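Local coordinates for protein major extracellular endoglucanase (Xanthomonas campestris pv. campestris, PDB 4TUF) that hydrolyses internal beta-1,4-glucosidic linkages of cellulose, lichenin and cereal beta-D-glucans through its family 5 glycoside hydrolase catalytic domain, at residues 263-268 against 272-277; 193-198 against 224-229; 162-167 against 214-219; 54-59 against 308-313. One frame throughout, in Å; residues are numbered along the deposited sequence.

Interaction 1: residues 263-268 against 272-277; sequences RHFGQF and HALLLG. With 2HP (dihydrogenphosphate ion), chain I.
Phe265 and Phe268 meet Leu274, Leu276 and His272, mostly through apolar packing. Phe265 CG sits between the backbone N and the carbonyl carbon (chi1 58°), and the ring meets both leucines. CD2 of Leu276 stands over one face of it, 4.2 Å from the ring centroid and 17° off its normal, a CH-pi contact. Leu274 packs on the same ring more obliquely, with its CD2 4.1 Å from CD2 of Phe265, while its CD1 branch turns to CB of Phe268 at 4.2 Å.

One polar bond joins the segments: His272 N donates to Phe268 O at 2.9 Å, meeting the carbonyl almost head-on (C=O...N 170°).

The bound dihydrogenphosphate lies at the edges of two rings. Its O2 is 3.2 Å from CE1 of His272 and 3.4 Å from CD1 of Phe268, and Thr271 hydrogen-bonds the ion.

The contact belongs to the beta-alpha-beta unit of strand 231-238, helix 257-266 and strand 276-280. Phe265 also touches Pro235 of the first strand, and Leu276 reaches Leu297 and Leu301 of helix 288-303.

Interaction 2: residues 193-198 against 224-229; sequences IAVEGI and LNIPAN. With 2HP (dihydrogenphosphate ion), chain F.
Val195 presents both of its methyl branches to the loop 224-229, and each meets a different side chain. CG1, anti to the backbone N (chi1 -180°), meets CD1 of Leu224 end to end at 4.2 Å. CG2 is turned instead to CD1 of Ile226, 3.9 Å away, with the two side chains meeting at a slant. The same Ile226 CD1 lies 4.4 Å from CG2 of Ile193, so this terminal methyl occupies the shallow hollow between two side chains that project from one face of strand 193-195. The extended chain of Ile226 (chi2 -178°) carries CD1 out from the loop backbone.

No hydrogen bond crosses the interface: the CA atoms of Ile193 and Ile226 are 8.3 Å apart, and the gap is bridged by apolar side chains alone. Between Leu224 and Ile226, Asn225 centres an inverse gamma turn, and the residues on both sides direct their CB toward the strand. At the far end of the loop, ND2 of Asn229 is 3.2 Å from O2 of a dihydrogenphosphate ion that Arg230 also binds.

Strand 192-195 belongs to the TIM barrel and pairs in parallel with strand 231-238, into which the loop leads. Leu231 of that strand touches Val195, Leu224 and Ile226, while helix 173-187 supplies Val184 against Ile193, Trp173 against Val195 and Ser181 against Ile226.

Interaction 3: residues 162-167 against 214-219; sequences ATWGTG and GNLQPL. With 2HP (dihydrogenphosphate ion), chain H.
A proline-on-tryptophan contact dominates this meeting of two TIM-barrel loops: CB of Pro218 sits over one face of the Trp164 indole, 3.8 Å from the centroid of the five-membered ring and 28° off its normal, as a CH-pi interaction. Its nearest ring atom is CG of Trp164, at 3.5 Å. The same face carries the backbone beyond the proline, for Leu219 N lies 3.8 Å above the indole plane near the rim.

Around the six-membered ring the partners are aliphatic. CD1 of Leu219 comes to 3.7 Å from CZ2 of Trp164, the two side chains running side by side in the same direction, and CD2 of Leu216 approaches CZ3 obliquely at 4.3 Å. With its CG anti to the backbone N (chi1 -175°), Trp164 reaches across to all three residues, while its indole NE1 is hydrogen-bonded to Thr222 O.

Asn215 OD1 accepts from Gln217 N (3.1 Å), an Asx turn, and also from the side-chain Gln217 NE2 (2.6 Å), the donors coming from opposite faces of the carboxamide plane. Gly214 and Asn215 form a classic beta bulge opposite Ile198. Gly167 and Leu219 belong to two different dihydrogenphosphate sites.

The contact joins the loop preceding helix 173-187 to the one leading into strand 231-238; Leu216 also touches Leu233 and Pro235 of that strand and Phe265 of helix 257-266.

Interaction 4: residues 54-59 against 308-313; sequences FNAVRL and QGFYWS
Ala56 opens the contact between two strands of the TIM barrel, its CB 3.9 Å from CE2 of Phe310. Strands 56-59 and 309-311 are not paired with each other: strand 16-23 lies between them in the sheet. Their short axes approach to 7.5 Å at an angle of 69°, and no hydrogen bond crosses, so Phe310 spans the gap from the barrel interior.

At Val57 the side chain turns away, and it is the backbone that meets the ring: its carbonyl C is 3.7 Å from CE2 of Phe310. Ala56 and Val57 both approach this ring obliquely, as does the next residue.

Arg58 points its CB toward strand 309-311, then leads its charged end away along a chain extended from CG to NE (chi3 180°). The guanidinium bridges acidic groups: NH1 pairs with Glu278, the nucleophile by similarity, and NH2 with Asp153 and Glu196, consistent with a place in the catalytic centre. Asn23 and Asn156 add hydrogen bonds, so the group's orientation is fixed by several partners. At the near end of the side chain, Arg58 CB comes within 3.6 Å of Phe310 CD2.

From the N terminus, 54-59 comes first, and its partner 308-313 closes the longest loop as interaction 4, enclosing the other three contacts. Within it, interactions 2 and 3 cross, their segments alternating along the chain: 162-167, 193-198, 214-219, 224-229. They touch where Leu224 packs on Trp164 and Ile198 O probably bonds Asn215 N. Interaction 1 follows as a short local closure between helix 257-266 and strand 276-280. It meets interaction 3 through His264 and Leu216, and interaction 4 through Leu276 and Phe310 on neighbouring strands. A salt bridge from Glu196 to Arg58 joins interactions 2 and 4, linking the end of strand 192-195 to strand 56-61.

Interaction 1: residues 263-268 against 272-277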
loop_
_atom_site.group_PDB
_atom_site.type_symbol
_atom_site.label_atom_id
_atom_site.label_comp_id
_atom_site.label_asym_id
_atom_site.label_seq_id
_atom_site.Cartn_x
_atom_site.Cartn_y
_atom_site.Cartn_z
ATOM N N ARG A 263 -12.027 3.924 -15.581
ATOM C CA ARG A 263 -12.909 2.783 -15.365
ATOM C C ARG A 263 -12.604 1.999 -14.089
ATOM O O ARG A 263 -13.506 1.702 -13.306
ATOM C CB ARG A 263 -12.840 1.829 -16.556
ATOM C CG ARG A 263 -13.702 0.599 -16.380
ATOM C CD ARG A 263 -14.141 0.038 -17.714
ATOM N NE ARG A 263 -13.046 -0.596 -18.437
ATOM C CZ ARG A 263 -12.837 -0.452 -19.741
ATOM N NH1 ARG A 263 -13.644 0.316 -20.460
ATOM N NH2 ARG A 263 -11.818 -1.072 -20.322
ATOM N N HIS A 264 -11.352 1.576 -13.943
ATOM C CA HIS A 264 -10.906 0.791 -12.793
ATOM C C HIS A 264 -10.910 1.477 -11.426
ATOM O O HIS A 264 -11.349 0.889 -10.452
ATOM C CB HIS A 264 -9.527 0.197 -13.067
ATOM C CG HIS A 264 -9.518 -0.826 -14.156
ATOM N ND1 HIS A 264 -8.365 -1.224 -14.790
ATOM C CD2 HIS A 264 -10.519 -1.530 -14.726
ATOM C CE1 HIS A 264 -8.655 -2.131 -15.701
ATOM N NE2 HIS A 264 -9.957 -2.334 -15.682
ATOM N N PHE A 265 -10.435 2.713 -11.345
ATOM C CA PHE A 265 -10.488 3.430 -10.079
ATOM C C PHE A 265 -10.880 4.889 -10.132
ATOM O O PHE A 265 -11.393 5.419 -9.200
ATOM C CB PHE A 265 -9.177 3.281 -9.308
ATOM C CG PHE A 265 -7.980 3.748 -10.047
ATOM C CD1 PHE A 265 -7.322 2.910 -10.862
ATOM C CD2 PHE A 265 -7.533 5.021 -9.917
ATOM C CE1 PHE A 265 -6.231 3.327 -11.545
ATOM C CE2 PHE A 265 -6.446 5.456 -10.599
ATOM C CZ PHE A 265 -5.794 4.606 -11.416
ATOM N N GLY A 266 -10.564 5.531 -11.231
ATOM C CA GLY A 266 -10.567 6.970 -11.340
ATOM C C GLY A 266 -11.897 7.625 -11.181
ATOM O O GLY A 266 -12.034 8.681 -10.635
ATOM N N GLN A 267 -12.888 6.972 -11.715
ATOM C CA GLN A 267 -14.256 7.482 -11.678
ATOM C C GLN A 267 -14.786 7.681 -10.256
ATOM O O GLN A 267 -15.809 8.341 -10.055
ATOM C CB GLN A 267 -15.185 6.536 -12.439
ATOM C CG GLN A 267 -15.131 5.106 -11.926
ATOM C CD GLN A 267 -16.249 4.245 -12.470
ATOM O OE1 GLN A 267 -17.416 4.629 -12.434
ATOM N NE2 GLN A 267 -15.897 3.073 -12.979
ATOM N N PHE A 268 -14.095 7.110 -9.272
ATOM C CA PHE A 268 -14.527 7.216 -7.884
ATOM C C PHE A 268 -13.846 8.361 -7.155
ATOM O O PHE A 268 -14.194 8.668 -6.016
ATOM C CB PHE A 268 -14.271 5.902 -7.146
ATOM C CG PHE A 268 -15.074 4.755 -7.677
ATOM C CD1 PHE A 268 -16.390 4.579 -7.291
ATOM C CD2 PHE A 268 -14.522 3.866 -8.580
ATOM C CE1 PHE A 268 -17.138 3.536 -7.786
ATOM C CE2 PHE A 268 -15.268 2.818 -9.079
ATOM C CZ PHE A 268 -16.578 2.655 -8.681
ATOM N N HIS A 272 -15.090 9.847 -3.501
ATOM C CA HIS A 272 -14.386 9.158 -2.422
ATOM C C HIS A 272 -12.952 9.642 -2.289
ATOM O O HIS A 272 -12.310 9.972 -3.283
ATOM C CB HIS A 272 -14.377 7.648 -2.651
ATOM C CG HIS A 272 -15.723 7.004 -2.563
ATOM N ND1 HIS A 272 -16.598 6.961 -3.629
ATOM C CD2 HIS A 272 -16.339 6.364 -1.543
ATOM C CE1 HIS A 272 -17.698 6.327 -3.264
ATOM N NE2 HIS A 272 -17.567 5.955 -2.004
ATOM N N ALA A 273 -12.447 9.678 -1.060
ATOM C CA ALA A 273 -11.020 9.882 -0.846
ATOM C C ALA A 273 -10.293 8.725 -1.504
ATOM O O ALA A 273 -10.601 7.565 -1.228
ATOM C CB ALA A 273 -10.686 9.960 0.635
ATOM N N LEU A 274 -9.349 9.038 -2.387
ATOM C CA LEU A 274 -8.665 8.004 -3.150
ATOM C C LEU A 274 -7.199 8.327 -3.395
ATOM O O LEU A 274 -6.823 9.474 -3.634
ATOM C CB LEU A 274 -9.383 7.779 -4.483
ATOM C CG LEU A 274 -9.002 6.573 -5.348
ATOM C CD1 LEU A 274 -10.209 6.104 -6.144
ATOM C CD2 LEU A 274 -7.849 6.902 -6.292
ATOM N N LEU A 275 -6.377 7.291 -3.314
ATOM C CA LEU A 275 -4.973 7.363 -3.679
ATOM C C LEU A 275 -4.528 5.969 -4.113
ATOM O O LEU A 275 -5.256 4.999 -3.919
ATOM C CB LEU A 275 -4.125 7.883 -2.512
ATOM C CG LEU A 275 -4.277 7.277 -1.107
ATOM C CD1 LEU A 275 -3.752 5.854 -1.010
ATOM C CD2 LEU A 275 -3.574 8.154 -0.083
ATOM N N LEU A 276 -3.337 5.859 -4.687
ATOM C CA LEU A 276 -2.808 4.545 -5.034
ATOM C C LEU A 276 -1.948 3.956 -3.909
ATOM O O LEU A 276 -0.982 4.568 -3.466
ATOM C CB LEU A 276 -1.998 4.634 -6.321
ATOM C CG LEU A 276 -2.794 5.096 -7.531
ATOM C CD1 LEU A 276 -1.877 5.299 -8.728
ATOM C CD2 LEU A 276 -3.882 4.090 -7.835
ATOM N N GLY A 277 -2.306 2.760 -3.453
ATOM C CA GLY A 277 -1.520 2.066 -2.450
ATOM C C GLY A 277 -0.191 1.582 -2.999
ATOM O O GLY A 277 0.819 1.580 -2.297
HETATM P P 2HP I . -20.297 6.352 -6.248
HETATM O O1 2HP I . -21.119 7.479 -5.663
HETATM O O2 2HP I . -18.841 6.751 -6.243
HETATM O O3 2HP I . -20.482 5.106 -5.414
HETATM O O4 2HP I . -20.738 6.067 -7.665
#

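Interaction 2: residues 193-198 against 224-229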
loop_
_atom_site.group_PDB
_atom_site.type_symbol
_atom_site.label_atom_id
_atom_site.label_comp_id
_atom_site.label_asym_id
_atom_site.label_seq_id
_atom_site.Cartn_x
_atom_site.Cartn_y
_atom_site.Cartn_z
ATOM N N ILE A 193 -9.320 3.524 7.409
ATOM C CA ILE A 193 -9.412 2.178 6.864
ATOM C C ILE A 193 -9.164 2.223 5.365
ATOM O O ILE A 193 -9.941 2.823 4.620
ATOM C CB ILE A 193 -10.790 1.560 7.148
ATOM C CG1 ILE A 193 -11.108 1.641 8.645
ATOM C CG2 ILE A 193 -10.844 0.116 6.668
ATOM C CD1 ILE A 193 -10.202 0.788 9.499
ATOM N N ALA A 194 -8.071 1.618 4.917
ATOM C CA ALA A 194 -7.793 1.584 3.483
ATOM C C ALA A 194 -8.334 0.300 2.872
ATOM O O ALA A 194 -8.068 -0.797 3.369
ATOM C CB ALA A 194 -6.306 1.720 3.212
ATOM N N VAL A 195 -9.103 0.443 1.798
ATOM C CA VAL A 195 -9.685 -0.704 1.118
ATOM C C VAL A 195 -9.239 -0.746 -0.336
ATOM O O VAL A 195 -9.270 0.262 -1.038
ATOM C CB VAL A 195 -11.218 -0.680 1.180
ATOM C CG1 VAL A 195 -11.800 -1.898 0.468
ATOM C CG2 VAL A 195 -11.680 -0.632 2.622
ATOM N N GLU A 196 -8.806 -1.917 -0.778
ATOM C CA GLU A 196 -8.351 -2.085 -2.146
ATOM C C GLU A 196 -9.432 -2.730 -2.988
ATOM O O GLU A 196 -10.423 -3.264 -2.471
ATOM C CB GLU A 196 -7.077 -2.927 -2.194
ATOM C CG GLU A 196 -5.943 -2.389 -1.325
ATOM C CD GLU A 196 -4.722 -3.290 -1.353
ATOM O OE1 GLU A 196 -4.461 -3.887 -2.423
ATOM O OE2 GLU A 196 -4.043 -3.414 -0.305
ATOM N N GLY A 197 -9.234 -2.683 -4.297
ATOM C CA GLY A 197 -10.167 -3.303 -5.204
ATOM C C GLY A 197 -9.928 -4.794 -5.330
ATOM O O GLY A 197 -9.169 -5.392 -4.567
ATOM N N ILE A 198 -10.607 -5.394 -6.297
ATOM C CA ILE A 198 -10.437 -6.798 -6.608
ATOM C C ILE A 198 -9.982 -6.880 -8.059
ATOM O O ILE A 198 -9.469 -5.896 -8.598
ATOM C CB ILE A 198 -11.738 -7.577 -6.387
ATOM C CG1 ILE A 198 -12.847 -7.008 -7.275
ATOM C CG2 ILE A 198 -12.146 -7.491 -4.920
ATOM C CD1 ILE A 198 -14.052 -7.910 -7.405
ATOM N N LEU A 224 -19.860 0.433 0.383
ATOM C CA LEU A 224 -19.247 -0.159 1.563
ATOM C C LEU A 224 -19.892 0.371 2.837
ATOM O O LEU A 224 -20.095 1.575 2.980
ATOM C CB LEU A 224 -17.745 0.130 1.578
ATOM C CG LEU A 224 -16.934 -0.618 0.526
ATOM C CD1 LEU A 224 -15.525 -0.051 0.439
ATOM C CD2 LEU A 224 -16.907 -2.108 0.856
ATOM N N ASN A 225 -20.214 -0.527 3.762
ATOM C CA ASN A 225 -20.724 -0.114 5.062
ATOM C C ASN A 225 -19.565 0.224 5.997
ATOM O O ASN A 225 -19.343 -0.442 7.011
ATOM C CB ASN A 225 -21.602 -1.203 5.665
ATOM C CG ASN A 225 -22.376 -0.721 6.870
ATOM O OD1 ASN A 225 -22.357 0.467 7.202
ATOM N ND2 ASN A 225 -23.073 -1.636 7.529
ATOM N N ILE A 226 -18.821 1.257 5.613
ATOM C CA ILE A 226 -17.672 1.763 6.350
ATOM C C ILE A 226 -17.864 3.271 6.461
ATOM O O ILE A 226 -18.235 3.907 5.471
ATOM C CB ILE A 226 -16.342 1.436 5.628
ATOM C CG1 ILE A 226 -16.153 -0.074 5.502
ATOM C CG2 ILE A 226 -15.139 2.057 6.342
ATOM C CD1 ILE A 226 -14.835 -0.456 4.855
ATOM N N PRO A 227 -17.634 3.849 7.656
ATOM C CA PRO A 227 -17.892 5.284 7.863
ATOM C C PRO A 227 -17.234 6.161 6.802
ATOM O O PRO A 227 -16.068 5.962 6.477
ATOM C CB PRO A 227 -17.288 5.554 9.244
ATOM C CG PRO A 227 -17.392 4.245 9.952
ATOM C CD PRO A 227 -17.171 3.191 8.894
ATOM N N ALA A 228 -17.993 7.111 6.265
ATOM C CA ALA A 228 -17.506 7.978 5.199
ATOM C C ALA A 228 -16.256 8.737 5.624
ATOM O O ALA A 228 -15.372 8.995 4.805
ATOM C CB ALA A 228 -18.596 8.956 4.770
ATOM N N ASN A 229 -16.182 9.081 6.907
ATOM C CA ASN A 229 -15.064 9.874 7.406
ATOM C C ASN A 229 -13.876 9.024 7.879
ATOM O O ASN A 229 -13.005 9.518 8.597
ATOM C CB ASN A 229 -15.531 10.810 8.529
ATOM C CG ASN A 229 -16.118 10.071 9.723
ATOM O OD1 ASN A 229 -15.956 8.856 9.875
ATOM N ND2 ASN A 229 -16.795 10.815 10.592
HETATM P P 2HP F . -14.380 12.774 13.363
HETATM O O1 2HP F . -15.164 13.968 13.857
HETATM O O2 2HP F . -14.483 12.707 11.857
HETATM O O3 2HP F . -12.928 12.914 13.760
HETATM O O4 2HP F . -14.948 11.513 13.972
#

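Interaction 3: residues 162-167 against 214-219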
loop_
_atom_site.group_PDB
_atom_site.type_symbol
_atom_site.label_atom_id
_atom_site.label_comp_id
_atom_site.label_asym_id
_atom_site.label_seq_id
_atom_site.Cartn_x
_atom_site.Cartn_y
_atom_site.Cartn_z
ATOM N N ALA A 162 -11.827 -13.694 -5.362
ATOM C CA ALA A 162 -12.427 -12.564 -4.662
ATOM C C ALA A 162 -13.514 -11.916 -5.505
ATOM O O ALA A 162 -13.330 -11.683 -6.699
ATOM C CB ALA A 162 -11.359 -11.539 -4.290
ATOM N N THR A 163 -14.658 -11.650 -4.892
ATOM C CA THR A 163 -15.729 -10.949 -5.588
ATOM C C THR A 163 -16.226 -9.774 -4.748
ATOM O O THR A 163 -15.684 -9.485 -3.681
ATOM C CB THR A 163 -16.906 -11.881 -5.918
ATOM O OG1 THR A 163 -17.433 -12.440 -4.707
ATOM C CG2 THR A 163 -16.459 -13.013 -6.846
ATOM N N TRP A 164 -17.259 -9.103 -5.239
ATOM C CA TRP A 164 -17.766 -7.896 -4.605
ATOM C C TRP A 164 -19.250 -7.750 -4.932
ATOM O O TRP A 164 -19.619 -7.538 -6.088
ATOM C CB TRP A 164 -16.969 -6.683 -5.086
ATOM C CG TRP A 164 -17.294 -5.372 -4.424
ATOM C CD1 TRP A 164 -18.530 -4.845 -4.197
ATOM C CD2 TRP A 164 -16.355 -4.400 -3.954
ATOM N NE1 TRP A 164 -18.421 -3.615 -3.595
ATOM C CE2 TRP A 164 -17.095 -3.318 -3.436
ATOM C CE3 TRP A 164 -14.960 -4.342 -3.912
ATOM C CZ2 TRP A 164 -16.489 -2.198 -2.881
ATOM C CZ3 TRP A 164 -14.360 -3.229 -3.362
ATOM C CH2 TRP A 164 -15.122 -2.174 -2.851
ATOM N N GLY A 165 -20.092 -7.892 -3.913
ATOM C CA GLY A 165 -21.520 -7.677 -4.042
ATOM C C GLY A 165 -22.300 -8.726 -4.811
ATOM O O GLY A 165 -23.309 -8.406 -5.444
ATOM N N THR A 166 -21.853 -9.977 -4.752
ATOM C CA THR A 166 -22.525 -11.059 -5.475
ATOM C C THR A 166 -23.460 -11.871 -4.583
ATOM O O THR A 166 -24.172 -12.752 -5.062
ATOM C CB THR A 166 -21.512 -12.029 -6.105
ATOM O OG1 THR A 166 -20.779 -12.692 -5.066
ATOM C CG2 THR A 166 -20.548 -11.283 -7.006
ATOM N N GLY A 167 -23.452 -11.579 -3.286
ATOM C CA GLY A 167 -24.265 -12.325 -2.341
ATOM C C GLY A 167 -23.604 -13.618 -1.895
ATOM O O GLY A 167 -24.206 -14.417 -1.175
ATOM N N GLY A 214 -6.879 -3.943 -8.117
ATOM C CA GLY A 214 -6.945 -2.788 -8.994
ATOM C C GLY A 214 -8.322 -2.374 -9.490
ATOM O O GLY A 214 -8.455 -1.307 -10.097
ATOM N N ASN A 215 -9.341 -3.199 -9.243
ATOM C CA ASN A 215 -10.685 -2.922 -9.750
ATOM C C ASN A 215 -11.643 -2.460 -8.663
ATOM O O ASN A 215 -11.899 -3.186 -7.704
ATOM C CB ASN A 215 -11.266 -4.159 -10.438
ATOM C CG ASN A 215 -12.564 -3.868 -11.181
ATOM O OD1 ASN A 215 -12.899 -2.714 -11.452
ATOM N ND2 ASN A 215 -13.296 -4.919 -11.517
ATOM N N LEU A 216 -12.190 -1.261 -8.829
ATOM C CA LEU A 216 -13.138 -0.722 -7.863
ATOM C C LEU A 216 -14.552 -0.593 -8.435
ATOM O O LEU A 216 -15.457 -0.100 -7.752
ATOM C CB LEU A 216 -12.661 0.636 -7.362
ATOM C CG LEU A 216 -11.564 0.614 -6.306
ATOM C CD1 LEU A 216 -11.115 2.031 -6.032
ATOM C CD2 LEU A 216 -12.082 -0.040 -5.041
ATOM N N GLN A 217 -14.736 -1.038 -9.676
ATOM C CA GLN A 217 -16.018 -0.895 -10.373
ATOM C C GLN A 217 -17.257 -1.352 -9.579
ATOM O O GLN A 217 -18.266 -0.648 -9.586
ATOM C CB GLN A 217 -15.982 -1.643 -11.709
ATOM C CG GLN A 217 -15.233 -0.939 -12.822
ATOM C CD GLN A 217 -14.974 -1.861 -13.997
ATOM O OE1 GLN A 217 -15.679 -1.817 -15.004
ATOM N NE2 GLN A 217 -13.965 -2.717 -13.865
ATOM N N PRO A 218 -17.196 -2.518 -8.898
ATOM C CA PRO A 218 -18.418 -2.970 -8.215
ATOM C C PRO A 218 -18.882 -2.073 -7.058
ATOM O O PRO A 218 -19.995 -2.254 -6.562
ATOM C CB PRO A 218 -18.029 -4.357 -7.689
ATOM C CG PRO A 218 -16.942 -4.812 -8.585
ATOM C CD PRO A 218 -16.156 -3.566 -8.876
ATOM N N LEU A 219 -18.054 -1.118 -6.647
ATOM C CA LEU A 219 -18.435 -0.162 -5.606
ATOM C C LEU A 219 -19.606 0.719 -6.050
ATOM O O LEU A 219 -20.321 1.294 -5.230
ATOM C CB LEU A 219 -17.232 0.705 -5.226
ATOM C CG LEU A 219 -17.422 1.800 -4.179
ATOM C CD1 LEU A 219 -17.935 1.206 -2.873
ATOM C CD2 LEU A 219 -16.116 2.541 -3.955
HETATM P P 2HP H . -23.109 -11.572 1.532
HETATM O O1 2HP H . -22.855 -11.608 3.024
HETATM O O2 2HP H . -23.792 -10.274 1.150
HETATM O O3 2HP H . -21.797 -11.670 0.791
HETATM O O4 2HP H . -23.984 -12.750 1.159
#

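Interaction 4: residues 54-59 against 308-313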
loop_
_atom_site.group_PDB
_atom_site.type_symbol
_atom_site.label_atom_id
_atom_site.label_comp_id
_atom_site.label_asym_id
_atom_site.label_seq_id
_atom_site.Cartn_x
_atom_site.Cartn_y
_atom_site.Cartn_z
ATOM N N PHE A 54 9.894 12.281 1.026
ATOM C CA PHE A 54 8.817 11.409 1.498
ATOM C C PHE A 54 8.409 11.780 2.919
ATOM O O PHE A 54 9.263 12.011 3.774
ATOM C CB PHE A 54 9.230 9.930 1.467
ATOM C CG PHE A 54 9.514 9.390 0.090
ATOM C CD1 PHE A 54 8.484 9.075 -0.774
ATOM C CD2 PHE A 54 10.814 9.163 -0.324
ATOM C CE1 PHE A 54 8.748 8.565 -2.032
ATOM C CE2 PHE A 54 11.082 8.654 -1.578
ATOM C CZ PHE A 54 10.048 8.354 -2.431
ATOM N N ASN A 55 7.107 11.829 3.175
ATOM C CA ASN A 55 6.622 12.064 4.528
ATOM C C ASN A 55 5.669 10.966 4.972
ATOM O O ASN A 55 5.019 11.081 6.008
ATOM C CB ASN A 55 5.934 13.423 4.627
ATOM C CG ASN A 55 4.525 13.409 4.071
ATOM O OD1 ASN A 55 4.192 12.607 3.197
ATOM N ND2 ASN A 55 3.686 14.307 4.574
ATOM N N ALA A 56 5.580 9.908 4.174
ATOM C CA ALA A 56 4.637 8.839 4.453
ATOM C C ALA A 56 5.187 7.495 4.008
ATOM O O ALA A 56 5.911 7.406 3.022
ATOM C CB ALA A 56 3.306 9.118 3.777
ATOM N N VAL A 57 4.824 6.447 4.737
ATOM C CA VAL A 57 5.354 5.117 4.491
ATOM C C VAL A 57 4.252 4.062 4.631
ATOM O O VAL A 57 3.445 4.106 5.563
ATOM C CB VAL A 57 6.526 4.810 5.463
ATOM C CG1 VAL A 57 6.547 3.350 5.869
ATOM C CG2 VAL A 57 7.851 5.218 4.847
ATOM N N ARG A 58 4.210 3.128 3.688
ATOM C CA ARG A 58 3.315 1.985 3.778
ATOM C C ARG A 58 4.124 0.758 4.201
ATOM O O ARG A 58 5.045 0.352 3.498
ATOM C CB ARG A 58 2.614 1.750 2.439
ATOM C CG ARG A 58 1.522 0.682 2.443
ATOM C CD ARG A 58 0.808 0.691 1.097
ATOM N NE ARG A 58 -0.260 -0.300 0.973
ATOM C CZ ARG A 58 -0.114 -1.492 0.402
ATOM N NH1 ARG A 58 1.066 -1.855 -0.087
ATOM N NH2 ARG A 58 -1.146 -2.321 0.318
ATOM N N LEU A 59 3.783 0.185 5.353
ATOM C CA LEU A 59 4.532 -0.935 5.933
ATOM C C LEU A 59 3.827 -2.283 5.818
ATOM O O LEU A 59 2.950 -2.599 6.622
ATOM C CB LEU A 59 4.819 -0.672 7.414
ATOM C CG LEU A 59 6.148 -0.038 7.807
ATOM C CD1 LEU A 59 6.309 -0.104 9.313
ATOM C CD2 LEU A 59 7.300 -0.737 7.111
ATOM N N GLN A 308 -1.074 12.395 -4.260
ATOM C CA GLN A 308 -0.533 11.570 -3.188
ATOM C C GLN A 308 -0.727 10.093 -3.475
ATOM O O GLN A 308 -1.472 9.713 -4.374
ATOM C CB GLN A 308 -1.180 11.926 -1.851
ATOM C CG GLN A 308 -2.696 11.864 -1.851
ATOM C CD GLN A 308 -3.280 12.245 -0.507
ATOM O OE1 GLN A 308 -2.580 12.240 0.505
ATOM N NE2 GLN A 308 -4.564 12.577 -0.488
ATOM N N GLY A 309 -0.049 9.262 -2.695
ATOM C CA GLY A 309 -0.073 7.831 -2.910
ATOM C C GLY A 309 1.210 7.216 -2.400
ATOM O O GLY A 309 2.042 7.906 -1.809
ATOM N N PHE A 310 1.374 5.917 -2.623
ATOM C CA PHE A 310 2.541 5.204 -2.127
ATOM C C PHE A 310 3.270 4.500 -3.259
ATOM O O PHE A 310 2.795 3.487 -3.778
ATOM C CB PHE A 310 2.130 4.198 -1.054
ATOM C CG PHE A 310 1.565 4.832 0.188
ATOM C CD1 PHE A 310 0.216 5.118 0.284
ATOM C CD2 PHE A 310 2.391 5.151 1.258
ATOM C CE1 PHE A 310 -0.300 5.706 1.425
ATOM C CE2 PHE A 310 1.880 5.742 2.397
ATOM C CZ PHE A 310 0.535 6.018 2.482
ATOM N N TYR A 311 4.425 5.040 -3.639
ATOM C CA TYR A 311 5.242 4.442 -4.688
ATOM C C TYR A 311 5.741 3.043 -4.324
ATOM O O TYR A 311 5.991 2.748 -3.157
ATOM C CB TYR A 311 6.440 5.341 -5.003
ATOM C CG TYR A 311 7.097 5.006 -6.318
ATOM C CD1 TYR A 311 6.509 5.382 -7.521
ATOM C CD2 TYR A 311 8.292 4.300 -6.365
ATOM C CE1 TYR A 311 7.098 5.072 -8.733
ATOM C CE2 TYR A 311 8.887 3.987 -7.575
ATOM C CZ TYR A 311 8.284 4.377 -8.755
ATOM O OH TYR A 311 8.870 4.072 -9.962
ATOM N N TRP A 312 5.870 2.180 -5.325
ATOM C CA TRP A 312 6.421 0.840 -5.159
ATOM C C TRP A 312 7.741 0.723 -5.922
ATOM O O TRP A 312 7.716 0.689 -7.156
ATOM C CB TRP A 312 5.415 -0.197 -5.672
ATOM C CG TRP A 312 5.772 -1.627 -5.419
ATOM C CD1 TRP A 312 6.150 -2.170 -4.235
ATOM C CD2 TRP A 312 5.735 -2.710 -6.363
ATOM N NE1 TRP A 312 6.377 -3.520 -4.378
ATOM C CE2 TRP A 312 6.126 -3.875 -5.675
ATOM C CE3 TRP A 312 5.430 -2.803 -7.722
ATOM C CZ2 TRP A 312 6.212 -5.121 -6.300
ATOM C CZ3 TRP A 312 5.504 -4.045 -8.336
ATOM C CH2 TRP A 312 5.899 -5.182 -7.629
ATOM N N SER A 313 8.880 0.650 -5.232
ATOM C CA SER A 313 8.979 0.669 -3.775
ATOM C C SER A 313 10.253 1.382 -3.344
ATOM O O SER A 313 10.995 1.899 -4.174
ATOM C CB SER A 313 8.992 -0.748 -3.216
ATOM O OG SER A 313 10.124 -1.448 -3.702
#